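Long-range contacts in glycosyl hydrolase BlGH5_18 (Bifidobacterium longum subsp. infantis, PDB 7LQX), which probably hydrolyses beta-linked mannose from N-glycan cores during host glycan breakdown, as a family 5 glycoside hydrolase: residues G126-D131 with A174-S179; Q166-P171 with D213-T218; Y71-R76 with P117-T122; K136-L141 with A188-V193. All blocks are in the same frame, centred on the assembly; numbering follows the deposited sequence.

Interaction 1: residues G126-D131 with A174-S179; sequences GNMFED and AKMATS
Selenomethionine M176 gives up more surface than any other residue of this contact, reaching across 126-131 so that SE settles 3.6 Å from CG of M128. Its chain leaves on the side opposite its own carbonyl carbon (chi1 -62°) and then runs straight. This carries the terminal CE to within 3.6 Å of O of G126, while SE comes up to the backbone N of M128, a buried amide with no polar partner in the model. SE also stands obliquely off the F129 ring, 5.2 Å from its centroid, a Met-aromatic contact; a face of the same ring is covered by CG of M128. At the edge of that ring, near its plane, lies O of M176, 3.6 Å from CD2. Both segments are loops of the (beta/alpha)8 barrel: 126-131 leads from the third barrel strand into helix 132-149, while the loop 174-179 leads from the fourth into helix 180-191, whose W186 meets F129 edge-to-face. T178 holds the far end. Its CG2 packs against F129, and its OG1 donates to OE2 of E130 over 2.7 Å, approaching on the anti side and somewhat out of the carboxylate plane. A sharp bend at chi2 (-94°) turns the E130 carboxylate to this hydroxyl, and a water linked to OG of S179 donates to the same OE2. Between these two ends, ND2 of N127 donates to O of A177 at 2.8 Å, nearly in its own amide plane, while OD1 accepts from N of F129 in an Asx turn that fixes the rotation of the amide.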
loop_
_atom_site.group_PDB
_atom_site.type_symbol
_atom_site.label_atom_id
_atom_site.label_comp_id
_atom_site.label_asym_id
_atom_site.label_seq_id
_atom_site.Cartn_x
_atom_site.Cartn_y
_atom_site.Cartn_z
ATOM N N GLY A 126 8.989 -8.462 0.033
ATOM C CA GLY A 126 9.909 -8.832 -1.018
ATOM C C GLY A 126 10.990 -7.790 -1.178
ATOM O O GLY A 126 10.961 -6.731 -0.552
ATOM N N ASN A 127 11.930 -8.106 -2.043
ATOM C CA ASN A 127 13.090 -7.257 -2.283
ATOM C C ASN A 127 13.071 -6.879 -3.754
ATOM O O ASN A 127 13.301 -7.729 -4.618
ATOM C CB ASN A 127 14.357 -8.007 -1.892
ATOM C CG ASN A 127 15.580 -7.140 -1.966
ATOM O OD1 ASN A 127 15.779 -6.412 -2.936
ATOM N ND2 ASN A 127 16.420 -7.219 -0.941
HETATM N N MSE A 128 12.787 -5.608 -4.035
HETATM C CA MSE A 128 12.599 -5.173 -5.416
HETATM C C MSE A 128 13.888 -5.162 -6.207
HETATM O O MSE A 128 13.855 -5.092 -7.431
HETATM C CB MSE A 128 11.959 -3.773 -5.456
HETATM C CG MSE A 128 12.909 -2.621 -5.182
HETATM SE SE MSE A 128 12.062 -0.894 -5.242
HETATM C CE MSE A 128 11.669 -0.767 -7.142
ATOM N N PHE A 129 15.021 -5.222 -5.509
ATOM C CA PHE A 129 16.314 -5.230 -6.178
ATOM C C PHE A 129 16.833 -6.632 -6.446
ATOM O O PHE A 129 17.567 -6.821 -7.419
ATOM C CB PHE A 129 17.348 -4.480 -5.335
ATOM C CG PHE A 129 16.898 -3.113 -4.915
ATOM C CD1 PHE A 129 16.685 -2.125 -5.862
ATOM C CD2 PHE A 129 16.664 -2.814 -3.587
ATOM C CE1 PHE A 129 16.252 -0.871 -5.499
ATOM C CE2 PHE A 129 16.226 -1.545 -3.216
ATOM C CZ PHE A 129 16.022 -0.578 -4.172
ATOM N N GLU A 130 16.471 -7.614 -5.612
ATOM C CA GLU A 130 17.104 -8.924 -5.602
ATOM C C GLU A 130 16.204 -10.064 -6.049
ATOM O O GLU A 130 16.713 -11.065 -6.555
ATOM C CB GLU A 130 17.593 -9.269 -4.186
ATOM C CG GLU A 130 18.582 -8.285 -3.576
ATOM C CD GLU A 130 20.028 -8.675 -3.791
ATOM O OE1 GLU A 130 20.283 -9.821 -4.228
ATOM O OE2 GLU A 130 20.921 -7.832 -3.538
ATOM N N ASP A 131 14.897 -9.970 -5.854
ATOM C CA ASP A 131 14.025 -11.104 -6.132
ATOM C C ASP A 131 13.763 -11.198 -7.629
ATOM O O ASP A 131 13.257 -10.244 -8.230
ATOM C CB ASP A 131 12.679 -10.919 -5.431
ATOM C CG ASP A 131 12.775 -10.969 -3.921
ATOM O OD1 ASP A 131 13.851 -11.299 -3.382
ATOM O OD2 ASP A 131 11.740 -10.682 -3.271
ATOM N N ALA A 174 11.816 -1.018 6.865
ATOM C CA ALA A 174 11.543 -2.331 6.280
ATOM C C ALA A 174 12.365 -2.422 4.998
ATOM O O ALA A 174 11.845 -2.513 3.886
ATOM C CB ALA A 174 10.046 -2.536 6.041
ATOM N N LYS A 175 13.682 -2.409 5.158
ATOM C CA LYS A 175 14.564 -2.205 4.029
ATOM C C LYS A 175 14.636 -3.442 3.141
ATOM O O LYS A 175 14.263 -4.559 3.516
ATOM C CB LYS A 175 15.968 -1.828 4.508
ATOM C CG LYS A 175 16.753 -2.983 5.116
ATOM C CD LYS A 175 18.158 -2.571 5.539
ATOM C CE LYS A 175 18.152 -1.625 6.722
ATOM N NZ LYS A 175 17.668 -2.297 7.964
HETATM N N MSE A 176 15.153 -3.208 1.944
HETATM C CA MSE A 176 15.400 -4.230 0.943
HETATM C C MSE A 176 16.910 -4.278 0.742
HETATM O O MSE A 176 17.465 -3.591 -0.120
HETATM C CB MSE A 176 14.662 -3.867 -0.330
HETATM C CG MSE A 176 13.149 -3.816 -0.126
HETATM SE SE MSE A 176 12.324 -3.064 -1.689
HETATM C CE MSE A 176 10.483 -3.223 -1.142
ATOM N N ALA A 177 17.572 -5.090 1.561
ATOM C CA ALA A 177 19.024 -5.078 1.611
ATOM C C ALA A 177 19.616 -5.572 0.299
ATOM O O ALA A 177 19.100 -6.497 -0.333
ATOM C CB ALA A 177 19.518 -5.950 2.765
ATOM N N THR A 178 20.725 -4.960 -0.102
ATOM C CA THR A 178 21.331 -5.294 -1.384
ATOM C C THR A 178 22.808 -4.903 -1.345
ATOM O O THR A 178 23.385 -4.736 -0.272
ATOM C CB THR A 178 20.506 -4.676 -2.527
ATOM O OG1 THR A 178 21.013 -5.105 -3.796
ATOM C CG2 THR A 178 20.509 -3.162 -2.460
ATOM N N SER A 179 23.425 -4.836 -2.521
ATOM C CA SER A 179 24.855 -4.583 -2.618
ATOM C C SER A 179 25.104 -3.816 -3.903
ATOM O O SER A 179 24.295 -3.853 -4.832
ATOM C CB SER A 179 25.661 -5.884 -2.654
ATOM O OG SER A 179 25.386 -6.614 -3.839
HETATM O O HOH W 1 13.078 -7.006 1.669
HETATM O O HOH W 2 23.421 -8.397 -3.148
#

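Interaction 2: residues Q166-P171 with D213-T218; sequences QFSDRP and DHHPFT. With EDO (1,2-ethanediol), chain C.
D169 faces H215 and S168 faces P216 across two irregular loops, with CA atoms 6.7 Å apart in the first pair and 7.2 Å in the second, so side chains rather than paired strands join them. The main bond runs from ND1 of H215 to OD2 of D169, 2.8 Å long and almost straight at 169°. It uses the anti lone pair of OD2 and lies in the imidazole plane; carboxylate and ring are nearly coplanar, 16° apart. Both side chains swing away from their backbone nitrogens, D169 with chi1 -156° and H215 likewise, which brings the acid and the ring edge together. A water lies within hydrogen-bonding reach of both OD2 and O of D213, and OD1 accepts from N of R170 at 2.8 Å, from above the carboxylate plane. Beside this pair, OG of S168, bonded to O of N165, sits 3.5 Å from CG of P216 and near the plane of the F217 ring at its edge. The 166-171 loop follows the fourth strand of the (beta/alpha)8 barrel, the strand that in family 5 enzymes carries the acid/base glutamate at its C-terminal end. A 1,2-ethanediol, probably from the crystallisation liquor, donates through O2 to O of R170 at 2.8 Å and brings C2 close to CE1 of H215. NE2 of H215 is bonded to ND2 of N165. With ND1 giving its proton to a carboxylate and NE2 taking one from an amide, the imidazole is probably neutral and its flip fixed from both ends.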
loop_
_atom_site.group_PDB
_atom_site.type_symbol
_atom_site.label_atom_id
_atom_site.label_comp_id
_atom_site.label_asym_id
_atom_site.label_seq_id
_atom_site.Cartn_x
_atom_site.Cartn_y
_atom_site.Cartn_z
ATOM N N GLN A 166 16.312 4.862 -1.305
ATOM C CA GLN A 166 15.838 4.988 0.071
ATOM C C GLN A 166 15.252 3.686 0.603
ATOM O O GLN A 166 15.116 3.540 1.822
ATOM C CB GLN A 166 14.837 6.138 0.199
ATOM C CG GLN A 166 13.467 5.874 -0.420
ATOM C CD GLN A 166 12.411 5.468 0.595
ATOM O OE1 GLN A 166 12.327 6.035 1.682
ATOM N NE2 GLN A 166 11.602 4.479 0.237
ATOM N N PHE A 167 14.922 2.740 -0.274
ATOM C CA PHE A 167 14.471 1.425 0.169
ATOM C C PHE A 167 15.612 0.483 0.541
ATOM O O PHE A 167 15.358 -0.570 1.132
ATOM C CB PHE A 167 13.663 0.738 -0.932
ATOM C CG PHE A 167 12.294 1.308 -1.137
ATOM C CD1 PHE A 167 11.269 1.061 -0.228
ATOM C CD2 PHE A 167 12.018 2.087 -2.251
ATOM C CE1 PHE A 167 10.007 1.593 -0.427
ATOM C CE2 PHE A 167 10.758 2.608 -2.454
ATOM C CZ PHE A 167 9.754 2.363 -1.536
ATOM N N SER A 168 16.852 0.818 0.202
ATOM C CA SER A 168 17.926 -0.160 0.151
ATOM C C SER A 168 18.828 -0.191 1.374
ATOM O O SER A 168 19.786 -0.978 1.384
ATOM C CB SER A 168 18.823 0.119 -1.067
ATOM O OG SER A 168 19.647 1.267 -0.858
ATOM N N ASP A 169 18.592 0.646 2.378
ATOM C CA ASP A 169 19.592 0.841 3.422
ATOM C C ASP A 169 18.928 1.429 4.657
ATOM O O ASP A 169 17.787 1.901 4.612
ATOM C CB ASP A 169 20.698 1.764 2.892
ATOM C CG ASP A 169 22.041 1.601 3.606
ATOM O OD1 ASP A 169 22.161 0.833 4.587
ATOM O OD2 ASP A 169 22.998 2.259 3.146
ATOM N N ARG A 170 19.663 1.374 5.772
ATOM C CA ARG A 170 19.268 2.105 6.960
ATOM C C ARG A 170 19.117 3.581 6.584
ATOM O O ARG A 170 19.852 4.088 5.743
ATOM C CB ARG A 170 20.348 1.977 8.036
ATOM C CG ARG A 170 20.491 0.584 8.614
ATOM C CD ARG A 170 21.676 0.498 9.565
ATOM N NE ARG A 170 21.514 -0.572 10.545
ATOM C CZ ARG A 170 20.935 -0.419 11.734
ATOM N NH1 ARG A 170 20.459 0.763 12.104
ATOM N NH2 ARG A 170 20.834 -1.453 12.556
ATOM N N PRO A 171 18.171 4.295 7.211
ATOM C CA PRO A 171 17.327 3.839 8.314
ATOM C C PRO A 171 15.940 3.385 7.886
ATOM O O PRO A 171 14.996 3.458 8.677
ATOM C CB PRO A 171 17.212 5.099 9.181
ATOM C CG PRO A 171 17.183 6.194 8.188
ATOM C CD PRO A 171 18.085 5.758 7.038
ATOM N N ASP A 213 28.633 6.497 3.259
ATOM C CA ASP A 213 29.543 5.387 3.020
ATOM C C ASP A 213 28.813 4.059 3.143
ATOM O O ASP A 213 27.844 3.925 3.892
ATOM C CB ASP A 213 30.715 5.448 3.988
ATOM C CG ASP A 213 31.708 6.498 3.586
ATOM O OD1 ASP A 213 32.299 6.362 2.488
ATOM O OD2 ASP A 213 31.842 7.489 4.327
ATOM N N HIS A 214 29.267 3.085 2.361
ATOM C CA HIS A 214 28.750 1.721 2.362
ATOM C C HIS A 214 27.315 1.617 1.859
ATOM O O HIS A 214 26.682 0.579 2.034
ATOM C CB HIS A 214 28.900 1.069 3.743
ATOM C CG HIS A 214 30.275 1.206 4.318
ATOM N ND1 HIS A 214 31.372 0.568 3.781
ATOM C CD2 HIS A 214 30.736 1.926 5.369
ATOM C CE1 HIS A 214 32.447 0.878 4.483
ATOM N NE2 HIS A 214 32.089 1.701 5.452
ATOM N N HIS A 215 26.801 2.631 1.238
ATOM C CA HIS A 215 25.470 2.616 0.648
ATOM C C HIS A 215 25.535 1.907 -0.709
ATOM O O HIS A 215 26.470 2.123 -1.479
ATOM C CB HIS A 215 25.016 4.060 0.482
ATOM C CG HIS A 215 23.591 4.228 0.079
ATOM N ND1 HIS A 215 22.536 3.799 0.854
ATOM C CD2 HIS A 215 23.045 4.838 -0.999
ATOM C CE1 HIS A 215 21.402 4.126 0.262
ATOM N NE2 HIS A 215 21.683 4.743 -0.869
ATOM N N PRO A 216 24.589 1.014 -1.016
ATOM C CA PRO A 216 24.742 0.185 -2.227
ATOM C C PRO A 216 24.542 0.928 -3.532
ATOM O O PRO A 216 24.968 0.414 -4.573
ATOM C CB PRO A 216 23.702 -0.930 -2.047
ATOM C CG PRO A 216 22.702 -0.362 -1.130
ATOM C CD PRO A 216 23.427 0.595 -0.211
ATOM N N PHE A 217 23.915 2.098 -3.524
ATOM C CA PHE A 217 23.897 2.974 -4.690
ATOM C C PHE A 217 25.092 3.910 -4.571
ATOM O O PHE A 217 25.340 4.453 -3.493
ATOM C CB PHE A 217 22.590 3.754 -4.718
ATOM C CG PHE A 217 21.411 2.932 -5.139
ATOM C CD1 PHE A 217 20.786 2.059 -4.258
ATOM C CD2 PHE A 217 20.925 3.036 -6.425
ATOM C CE1 PHE A 217 19.709 1.315 -4.671
ATOM C CE2 PHE A 217 19.846 2.302 -6.834
ATOM C CZ PHE A 217 19.245 1.436 -5.963
ATOM N N THR A 218 25.841 4.078 -5.653
ATOM C CA THR A 218 27.160 4.690 -5.589
ATOM C C THR A 218 27.318 5.865 -6.536
ATOM O O THR A 218 26.614 5.973 -7.543
ATOM C CB THR A 218 28.233 3.656 -5.975
ATOM O OG1 THR A 218 28.048 3.349 -7.362
ATOM C CG2 THR A 218 28.130 2.387 -5.134
HETATM C C1 EDO C . 19.371 6.777 1.718
HETATM O O1 EDO C . 17.982 7.076 1.881
HETATM C C2 EDO C . 19.885 6.020 2.936
HETATM O O2 EDO C . 19.045 4.890 3.195
HETATM O O HOH W 3 25.047 2.994 4.619
HETATM O O HOH W 4 24.922 -0.421 4.081
#

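Interaction 3: residues Y71-R76 with P117-T122; sequences YLQPNR and PSWLVT
W119 is the main link between two loops of the (beta/alpha)8 barrel, that between the second strand and helix 81-96, which holds 73-76, and that between the third strand and helix 132-149. From CB, chi1 of 53° sets CG between the backbone N and the carbonyl carbon and turns the indole onto 73-76. CD1 meets O of P74 at 3.5 Å, close to the ring plane. Next along the rim, NE1 donates to O of Q73 over 2.9 Å, a nearly straight bond (172°) lying in the indole plane. CE2 and CD2 rest under R76, whose CA stands 3.8 Å from the centroid of the six-membered ring in a CH-pi contact, with CG of L120 on the opposite face. CZ2 touches OE1 of Q73, which accepts from NE1 of W69, the amide standing perpendicular to the W119 ring. CE3 and CZ3 lie along CB and CG of R76, whose guanidinium goes on to a salt bridge with D323 of the second subunit. CH2, at the tip, reaches A137 of helix 132-149. Two waters donate to O of P74, at 2.8 and 2.7 Å, one of them also accepting from N of S118.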
loop_
_atom_site.group_PDB
_atom_site.type_symbol
_atom_site.label_atom_id
_atom_site.label_comp_id
_atom_site.label_asym_id
_atom_site.label_seq_id
_atom_site.Cartn_x
_atom_site.Cartn_y
_atom_site.Cartn_z
ATOM N N TYR A 71 -1.063 1.400 -8.040
ATOM C CA TYR A 71 -2.173 1.551 -8.975
ATOM C C TYR A 71 -1.814 1.022 -10.358
ATOM O O TYR A 71 -2.686 0.501 -11.066
ATOM C CB TYR A 71 -2.635 3.014 -9.094
ATOM C CG TYR A 71 -2.763 3.755 -7.775
ATOM C CD1 TYR A 71 -3.062 3.092 -6.590
ATOM C CD2 TYR A 71 -2.563 5.119 -7.721
ATOM C CE1 TYR A 71 -3.134 3.782 -5.390
ATOM C CE2 TYR A 71 -2.637 5.808 -6.535
ATOM C CZ TYR A 71 -2.930 5.140 -5.375
ATOM O OH TYR A 71 -2.988 5.853 -4.203
ATOM N N LEU A 72 -0.532 1.126 -10.738
ATOM C CA LEU A 72 -0.074 0.611 -12.019
ATOM C C LEU A 72 0.005 -0.911 -12.021
ATOM O O LEU A 72 -0.255 -1.549 -13.047
ATOM C CB LEU A 72 1.324 1.143 -12.345
ATOM C CG LEU A 72 1.499 2.583 -12.813
ATOM C CD1 LEU A 72 2.987 2.898 -12.893
ATOM C CD2 LEU A 72 0.837 2.794 -14.156
ATOM N N GLN A 73 0.418 -1.508 -10.904
ATOM C CA GLN A 73 0.749 -2.935 -10.843
ATOM C C GLN A 73 0.272 -3.493 -9.510
ATOM O O GLN A 73 1.068 -3.830 -8.624
ATOM C CB GLN A 73 2.252 -3.123 -11.031
ATOM C CG GLN A 73 2.690 -4.529 -11.345
ATOM C CD GLN A 73 4.135 -4.570 -11.783
ATOM O OE1 GLN A 73 4.985 -3.885 -11.215
ATOM N NE2 GLN A 73 4.417 -5.359 -12.811
ATOM N N PRO A 74 -1.045 -3.596 -9.333
ATOM C CA PRO A 74 -1.593 -3.980 -8.023
ATOM C C PRO A 74 -1.342 -5.428 -7.655
ATOM O O PRO A 74 -1.405 -5.765 -6.468
ATOM C CB PRO A 74 -3.093 -3.685 -8.173
ATOM C CG PRO A 74 -3.340 -3.787 -9.651
ATOM C CD PRO A 74 -2.102 -3.248 -10.300
ATOM N N ASN A 75 -1.069 -6.279 -8.635
ATOM C CA ASN A 75 -0.637 -7.658 -8.459
ATOM C C ASN A 75 0.603 -7.794 -9.328
ATOM O O ASN A 75 0.736 -7.095 -10.339
ATOM C CB ASN A 75 -1.755 -8.618 -8.902
ATOM C CG ASN A 75 -1.346 -10.088 -8.843
ATOM O OD1 ASN A 75 -0.692 -10.589 -9.755
ATOM N ND2 ASN A 75 -1.761 -10.787 -7.803
ATOM N N ARG A 76 1.520 -8.676 -8.924
ATOM C CA ARG A 76 2.796 -8.783 -9.622
ATOM C C ARG A 76 2.608 -8.977 -11.120
ATOM O O ARG A 76 3.387 -8.447 -11.915
ATOM C CB ARG A 76 3.632 -9.916 -9.025
ATOM C CG ARG A 76 4.958 -10.157 -9.721
ATOM C CD ARG A 76 5.888 -11.029 -8.901
ATOM N NE ARG A 76 5.336 -12.319 -8.491
ATOM C CZ ARG A 76 5.317 -13.409 -9.249
ATOM N NH1 ARG A 76 5.797 -13.390 -10.485
ATOM N NH2 ARG A 76 4.820 -14.531 -8.757
ATOM N N PRO A 117 3.157 -1.850 -3.746
ATOM C CA PRO A 117 2.090 -2.828 -3.966
ATOM C C PRO A 117 2.050 -3.866 -2.853
ATOM O O PRO A 117 3.064 -4.187 -2.227
ATOM C CB PRO A 117 2.474 -3.480 -5.302
ATOM C CG PRO A 117 3.425 -2.499 -5.958
ATOM C CD PRO A 117 4.166 -1.875 -4.825
ATOM N N SER A 118 0.857 -4.425 -2.642
ATOM C CA SER A 118 0.643 -5.379 -1.554
ATOM C C SER A 118 1.464 -6.651 -1.724
ATOM O O SER A 118 1.706 -7.361 -0.742
ATOM C CB SER A 118 -0.847 -5.712 -1.434
ATOM O OG SER A 118 -1.377 -6.227 -2.641
ATOM N N TRP A 119 1.925 -6.935 -2.942
ATOM C CA TRP A 119 2.722 -8.125 -3.206
ATOM C C TRP A 119 4.188 -7.957 -2.842
ATOM O O TRP A 119 4.979 -8.870 -3.095
ATOM C CB TRP A 119 2.572 -8.562 -4.667
ATOM C CG TRP A 119 2.838 -7.526 -5.733
ATOM C CD1 TRP A 119 1.942 -6.641 -6.264
ATOM C CD2 TRP A 119 4.065 -7.319 -6.446
ATOM N NE1 TRP A 119 2.537 -5.896 -7.251
ATOM C CE2 TRP A 119 3.848 -6.276 -7.366
ATOM C CE3 TRP A 119 5.333 -7.903 -6.384
ATOM C CZ2 TRP A 119 4.849 -5.811 -8.217
ATOM C CZ3 TRP A 119 6.326 -7.436 -7.233
ATOM C CH2 TRP A 119 6.071 -6.412 -8.138
ATOM N N LEU A 120 4.567 -6.823 -2.248
ATOM C CA LEU A 120 5.918 -6.612 -1.750
ATOM C C LEU A 120 5.976 -6.300 -0.258
ATOM O O LEU A 120 7.062 -5.977 0.239
ATOM C CB LEU A 120 6.610 -5.490 -2.531
ATOM C CG LEU A 120 7.014 -5.872 -3.952
ATOM C CD1 LEU A 120 7.509 -4.655 -4.718
ATOM C CD2 LEU A 120 8.083 -6.957 -3.941
ATOM N N VAL A 121 4.861 -6.404 0.474
ATOM C CA VAL A 121 4.828 -5.996 1.872
ATOM C C VAL A 121 4.305 -7.112 2.770
ATOM O O VAL A 121 3.574 -8.003 2.336
ATOM C CB VAL A 121 3.980 -4.720 2.107
ATOM C CG1 VAL A 121 4.418 -3.607 1.170
ATOM C CG2 VAL A 121 2.488 -5.012 1.952
ATOM N N THR A 122 4.685 -7.016 4.054
ATOM C CA THR A 122 4.240 -7.855 5.169
ATOM C C THR A 122 4.249 -9.336 4.813
ATOM O O THR A 122 5.331 -9.915 4.683
ATOM C CB THR A 122 2.909 -7.372 5.757
ATOM O OG1 THR A 122 1.864 -7.518 4.796
ATOM C CG2 THR A 122 3.005 -5.901 6.182
HETATM O O HOH W 5 -1.447 -3.921 -4.336
HETATM O O HOH W 6 -1.435 -7.929 -4.833
#

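Interaction 4: residues K136-L141 with A188-V193; sequences KAEKTL and ADLLAV
K139 and D189 meet in a salt bridge, NZ lying 2.7 Å from OD1, that ties helix 132-149 to the last turns of helix 180-191. The lysine leaves its helix with CG opposite the carbonyl carbon, stays extended through chi2, and then bends at chi3 (59°), which lays CD beside OD2 of D189 at 3.2 Å before NZ turns to the other oxygen. D189 sends CG away from its backbone N (chi1 -165°), bringing the carboxylate across the aliphatic part of the lysine at about a right angle. NZ comes to OD1 on the syn side, 27° out of the carboxylate plane, and also donates at 2.8 Å to a water that in turn donates to O of D189, so residue D189 is gripped at both its side chain and its backbone. Deeper in, L190 lies between the helices; in one of its two conformers, CD1 lies 4.0 Å from CG of K139 and CD2 3.8 Å from OE2 of E138. E138 is extended beyond CG and spends OE2 on NE1 of W186, a tryptophan of helix 180-191, which adds a second polar tie between the helices. V193, further along the chain, packs loosely, its CG2 4.3 Å from O of K139. The two helices follow the third and fourth strands of the (beta/alpha)8 barrel and stand side by side in its outer layer; V193 also touches V142 and A143, and L141 turns to W69 and L72 of helix 69-72.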
loop_
_atom_site.group_PDB
_atom_site.type_symbol
_atom_site.label_atom_id
_atom_site.label_comp_id
_atom_site.label_asym_id
_atom_site.label_seq_id
_atom_site.Cartn_x
_atom_site.Cartn_y
_atom_site.Cartn_z
ATOM N N LYS A 136 11.573 -9.288 -12.753
ATOM C CA LYS A 136 10.868 -9.557 -13.999
ATOM C C LYS A 136 9.613 -8.702 -14.101
ATOM O O LYS A 136 9.299 -8.166 -15.171
ATOM C CB LYS A 136 10.530 -11.044 -14.110
ATOM C CG LYS A 136 9.752 -11.390 -15.368
ATOM N N ALA A 137 8.879 -8.560 -12.993
ATOM C CA ALA A 137 7.662 -7.755 -13.006
ATOM C C ALA A 137 7.976 -6.283 -13.235
ATOM O O ALA A 137 7.233 -5.577 -13.932
ATOM C CB ALA A 137 6.905 -7.937 -11.690
ATOM N N GLU A 138 9.068 -5.796 -12.649
ATOM C CA GLU A 138 9.473 -4.419 -12.885
ATOM C C GLU A 138 9.785 -4.201 -14.356
ATOM O O GLU A 138 9.337 -3.223 -14.963
ATOM C CB GLU A 138 10.700 -4.097 -12.038
ATOM C CG GLU A 138 10.427 -4.051 -10.555
ATOM C CD GLU A 138 11.678 -4.287 -9.741
ATOM O OE1 GLU A 138 11.554 -4.657 -8.556
ATOM O OE2 GLU A 138 12.786 -4.109 -10.284
ATOM N N LYS A 139 10.541 -5.120 -14.950
ATOM C CA LYS A 139 10.876 -4.979 -16.360
ATOM C C LYS A 139 9.626 -5.014 -17.223
ATOM O O LYS A 139 9.512 -4.259 -18.193
ATOM C CB LYS A 139 11.848 -6.076 -16.776
ATOM C CG LYS A 139 13.240 -5.910 -16.208
ATOM C CD LYS A 139 14.170 -7.027 -16.672
ATOM C CE LYS A 139 14.276 -7.055 -18.192
ATOM N NZ LYS A 139 15.399 -7.907 -18.680
ATOM N N THR A 140 8.675 -5.885 -16.885
ATOM C CA THR A 140 7.426 -5.944 -17.636
ATOM C C THR A 140 6.676 -4.617 -17.564
ATOM O O THR A 140 6.170 -4.132 -18.583
ATOM C CB THR A 140 6.565 -7.100 -17.123
ATOM O OG1 THR A 140 7.310 -8.321 -17.219
ATOM C CG2 THR A 140 5.306 -7.222 -17.940
ATOM N N LEU A 141 6.595 -4.014 -16.372
ATOM C CA LEU A 141 5.922 -2.722 -16.247
ATOM C C LEU A 141 6.649 -1.634 -17.037
ATOM O O LEU A 141 6.020 -0.844 -17.748
ATOM C CB LEU A 141 5.769 -2.325 -14.776
ATOM C CG LEU A 141 5.044 -0.988 -14.582
ATOM C CD1 LEU A 141 3.638 -1.032 -15.197
ATOM C CD2 LEU A 141 4.984 -0.607 -13.117
ATOM N N ALA A 188 21.290 -1.730 -14.875
ATOM C CA ALA A 188 21.515 -1.981 -16.293
ATOM C C ALA A 188 20.351 -2.748 -16.901
ATOM O O ALA A 188 19.924 -2.457 -18.027
ATOM C CB ALA A 188 22.821 -2.748 -16.494
ATOM N N ASP A 189 19.826 -3.733 -16.169
ATOM C CA ASP A 189 18.749 -4.579 -16.678
ATOM C C ASP A 189 17.488 -3.773 -16.964
ATOM O O ASP A 189 16.837 -3.973 -17.996
ATOM C CB ASP A 189 18.483 -5.682 -15.651
ATOM C CG ASP A 189 17.652 -6.827 -16.195
ATOM O OD1 ASP A 189 17.560 -6.992 -17.428
ATOM O OD2 ASP A 189 17.086 -7.573 -15.366
ATOM N N LEU A 190 17.130 -2.852 -16.067
ATOM C CA LEU A 190 15.917 -2.064 -16.268
ATOM C C LEU A 190 16.124 -0.954 -17.294
ATOM O O LEU A 190 15.222 -0.672 -18.093
ATOM C CB LEU A 190 15.434 -1.492 -14.934
ATOM C CG LEU A 190 14.512 -2.392 -14.110
ATOM C CD1 LEU A 190 15.217 -3.635 -13.598
ATOM C CD2 LEU A 190 13.918 -1.602 -12.953
ATOM N N LEU A 191 17.299 -0.316 -17.296
ATOM C CA LEU A 191 17.563 0.748 -18.261
ATOM C C LEU A 191 17.518 0.225 -19.689
ATOM O O LEU A 191 17.155 0.965 -20.612
ATOM C CB LEU A 191 18.920 1.395 -17.974
ATOM C CG LEU A 191 18.995 2.173 -16.660
ATOM C CD1 LEU A 191 20.446 2.478 -16.330
ATOM C CD2 LEU A 191 18.164 3.461 -16.703
ATOM N N ALA A 192 17.893 -1.040 -19.889
ATOM C CA ALA A 192 17.961 -1.633 -21.216
ATOM C C ALA A 192 16.599 -1.782 -21.868
ATOM O O ALA A 192 16.533 -2.044 -23.072
ATOM C CB ALA A 192 18.628 -3.007 -21.131
ATOM N N VAL A 193 15.514 -1.639 -21.104
ATOM C CA VAL A 193 14.184 -1.709 -21.693
ATOM C C VAL A 193 13.939 -0.540 -22.632
ATOM O O VAL A 193 13.186 -0.667 -23.603
ATOM C CB VAL A 193 13.122 -1.787 -20.582
ATOM C CG1 VAL A 193 11.727 -1.808 -21.183
ATOM C CG2 VAL A 193 13.363 -3.015 -19.719
HETATM O O HOH W 7 16.860 -5.871 -19.957
#

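Interactions 1, 3 and 4 form a connected belt around the third and fourth strand-to-helix loops of the barrel. Interaction 3 hands on to interaction 4 through NE2 of Q73 and O of A137, 3.0 Å apart, and to interaction 1 through N of G126 and O of L120, 3.2 Å apart. Interaction 1 in turn meets interaction 2 where N of M176 lies 2.8 Å from O of F167. Interactions 2 and 4 do not touch, with nearest atoms about 9 Å apart. Segments 166-171 and 174-179 both belong to the loop after the fourth strand, whose C-terminal end carries the acid/base in family 5 enzymes; interactions 2 and 3 both reach the second subunit.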